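Side-chain contact in WA352 (Oryza sativa subsp. indica, PDB 5ZT3), which is a mitochondrial protein associated with cytoplasmic male sterility in rice, though its molecular function is not established: residues Ala116-Trp119 with Arg120-Arg124. Sequence-based numbering, arbitrary orientation.
Sequences ATFW and RLVER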
loop_
_atom_site.group_PDB
_atom_site.type_symbol
_atom_site.label_atom_id
_atom_site.label_comp_id
_atom_site.label_asym_id
_atom_site.label_seq_id
_atom_site.Cartn_x
_atom_site.Cartn_y
_atom_site.Cartn_z
ATOM N N ALA A 116 -4.044 -8.022 15.415
ATOM C CA ALA A 116 -3.717 -9.055 14.440
ATOM C C ALA A 116 -3.022 -8.455 13.227
ATOM O O ALA A 116 -2.106 -9.068 12.666
ATOM C CB ALA A 116 -4.982 -9.793 14.014
ATOM N N THR A 117 -3.439 -7.253 12.813
ATOM C CA THR A 117 -2.824 -6.610 11.655
ATOM C C THR A 117 -1.342 -6.368 11.881
ATOM O O THR A 117 -0.526 -6.619 10.987
ATOM C CB THR A 117 -3.532 -5.295 11.338
ATOM O OG1 THR A 117 -4.888 -5.568 10.973
ATOM C CG2 THR A 117 -2.851 -4.583 10.179
ATOM N N PHE A 118 -0.970 -5.875 13.064
ATOM C CA PHE A 118 0.441 -5.659 13.358
ATOM C C PHE A 118 1.244 -6.937 13.137
ATOM O O PHE A 118 2.269 -6.930 12.450
ATOM C CB PHE A 118 0.619 -5.156 14.789
ATOM C CG PHE A 118 2.041 -5.170 15.251
ATOM C CD1 PHE A 118 2.897 -4.133 14.913
ATOM C CD2 PHE A 118 2.536 -6.208 16.030
ATOM C CE1 PHE A 118 4.209 -4.128 15.346
ATOM C CE2 PHE A 118 3.850 -6.214 16.461
ATOM C CZ PHE A 118 4.689 -5.169 16.118
ATOM N N TRP A 119 0.788 -8.047 13.719
ATOM C CA TRP A 119 1.555 -9.287 13.624
ATOM C C TRP A 119 1.555 -9.846 12.206
ATOM O O TRP A 119 2.576 -10.369 11.739
ATOM C CB TRP A 119 1.047 -10.303 14.644
ATOM C CG TRP A 119 1.571 -9.987 15.977
ATOM C CD1 TRP A 119 0.880 -9.485 17.039
ATOM C CD2 TRP A 119 2.934 -10.080 16.381
ATOM N NE1 TRP A 119 1.731 -9.292 18.101
ATOM C CE2 TRP A 119 2.997 -9.654 17.721
ATOM C CE3 TRP A 119 4.105 -10.516 15.753
ATOM C CZ2 TRP A 119 4.191 -9.633 18.436
ATOM C CZ3 TRP A 119 5.284 -10.494 16.467
ATOM C CH2 TRP A 119 5.318 -10.061 17.793
ATOM N N ARG A 120 0.433 -9.741 11.507
ATOM C CA ARG A 120 0.413 -10.187 10.122
ATOM C C ARG A 120 1.424 -9.415 9.279
ATOM O O ARG A 120 2.169 -10.007 8.487
ATOM C CB ARG A 120 -0.997 -10.046 9.563
ATOM C CG ARG A 120 -1.135 -10.531 8.145
ATOM C CD ARG A 120 -2.587 -10.656 7.732
ATOM N NE ARG A 120 -3.244 -11.790 8.376
ATOM C CZ ARG A 120 -4.190 -11.683 9.303
ATOM N NH1 ARG A 120 -4.729 -12.773 9.833
ATOM N NH2 ARG A 120 -4.604 -10.488 9.703
ATOM N N LEU A 121 1.485 -8.097 9.465
ATOM C CA LEU A 121 2.386 -7.265 8.673
ATOM C C LEU A 121 3.844 -7.465 9.085
ATOM O O LEU A 121 4.733 -7.466 8.225
ATOM C CB LEU A 121 1.954 -5.804 8.761
ATOM C CG LEU A 121 0.586 -5.521 8.154
ATOM C CD1 LEU A 121 0.306 -4.033 8.197
ATOM C CD2 LEU A 121 0.549 -6.037 6.725
ATOM N N VAL A 122 4.113 -7.638 10.384
ATOM C CA VAL A 122 5.470 -7.945 10.832
ATOM C C VAL A 122 6.007 -9.175 10.114
ATOM O O VAL A 122 7.171 -9.217 9.697
ATOM C CB VAL A 122 5.500 -8.137 12.360
ATOM C CG1 VAL A 122 6.768 -8.899 12.799
ATOM C CG2 VAL A 122 5.423 -6.789 13.050
ATOM N N GLU A 123 5.167 -10.201 9.973
ATOM C CA GLU A 123 5.620 -11.440 9.351
ATOM C C GLU A 123 5.890 -11.266 7.862
ATOM O O GLU A 123 6.821 -11.882 7.334
ATOM C CB GLU A 123 4.603 -12.551 9.624
ATOM C CG GLU A 123 4.947 -13.907 8.998
ATOM C CD GLU A 123 6.304 -14.431 9.438
ATOM O OE1 GLU A 123 6.720 -14.130 10.581
ATOM O OE2 GLU A 123 6.957 -15.148 8.646
ATOM N N ARG A 124 5.125 -10.412 7.185
ATOM C CA ARG A 124 5.250 -10.248 5.738
ATOM C C ARG A 124 6.480 -9.442 5.334
ATOM O O ARG A 124 7.088 -9.728 4.294
ATOM C CB ARG A 124 4.027 -9.513 5.196
ATOM C CG ARG A 124 2.752 -10.301 5.164
ATOM C CD ARG A 124 1.667 -9.454 4.560
ATOM N NE ARG A 124 0.364 -10.106 4.558
ATOM C CZ ARG A 124 -0.758 -9.501 4.183
ATOM N NH1 ARG A 124 -0.728 -8.235 3.781
ATOM N NH2 ARG A 124 -1.907 -10.163 4.210
HETATM O O HOH W 1 -4.871 -7.503 9.024
#
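F118 and V122 meet one turn apart on the short alpha-helix 116-124, the last helix of this all-helical DUF8018 fragment. The evidence for a CH-pi contact is direct: V122 CG2 stands 3.7 Å from the centroid of the F118 ring and 18° off its normal, shifted toward the rim so that F118 CZ is the nearest ring atom, at 3.5 Å. CB of F118 points away from 120-124, but with CG anti to the backbone N (chi1 169°) the ring, standing out from the helix, swings back to set one face against V122 CG2. A second aromatic group joins the arrangement, since F118 CE2 sits over the centre of one face of the W119 indole, 3.8 Å above its plane. The F118 ring also packs on M69 and L72 of helix 45-72 and on L108 of helix 98-111, so an alanine here would probably leave V122 CG2 without its aromatic face and open a gap between the three helices.

T117 and L121 run side by side on the neighbouring stripe, pointing the same way, with T117 CG2 3.8 Å from L121 CD1. Beneath these side chains, alpha-helical N-H(i+4) to C=O(i) hydrogen bonds join the turns; V122 N to F118 O is 2.9 Å.

The polar branch of T117 faces differently: OG1 is hydrogen-bonded to D107 of helix 98-111 and also accepts a hydrogen bond from a water O 2.7 Å away. The bend at chi3 (-72°) folds the R120 guanidinium back toward the first turn, where NH2 donates to that water O, 3.1 Å away in the guanidinium plane.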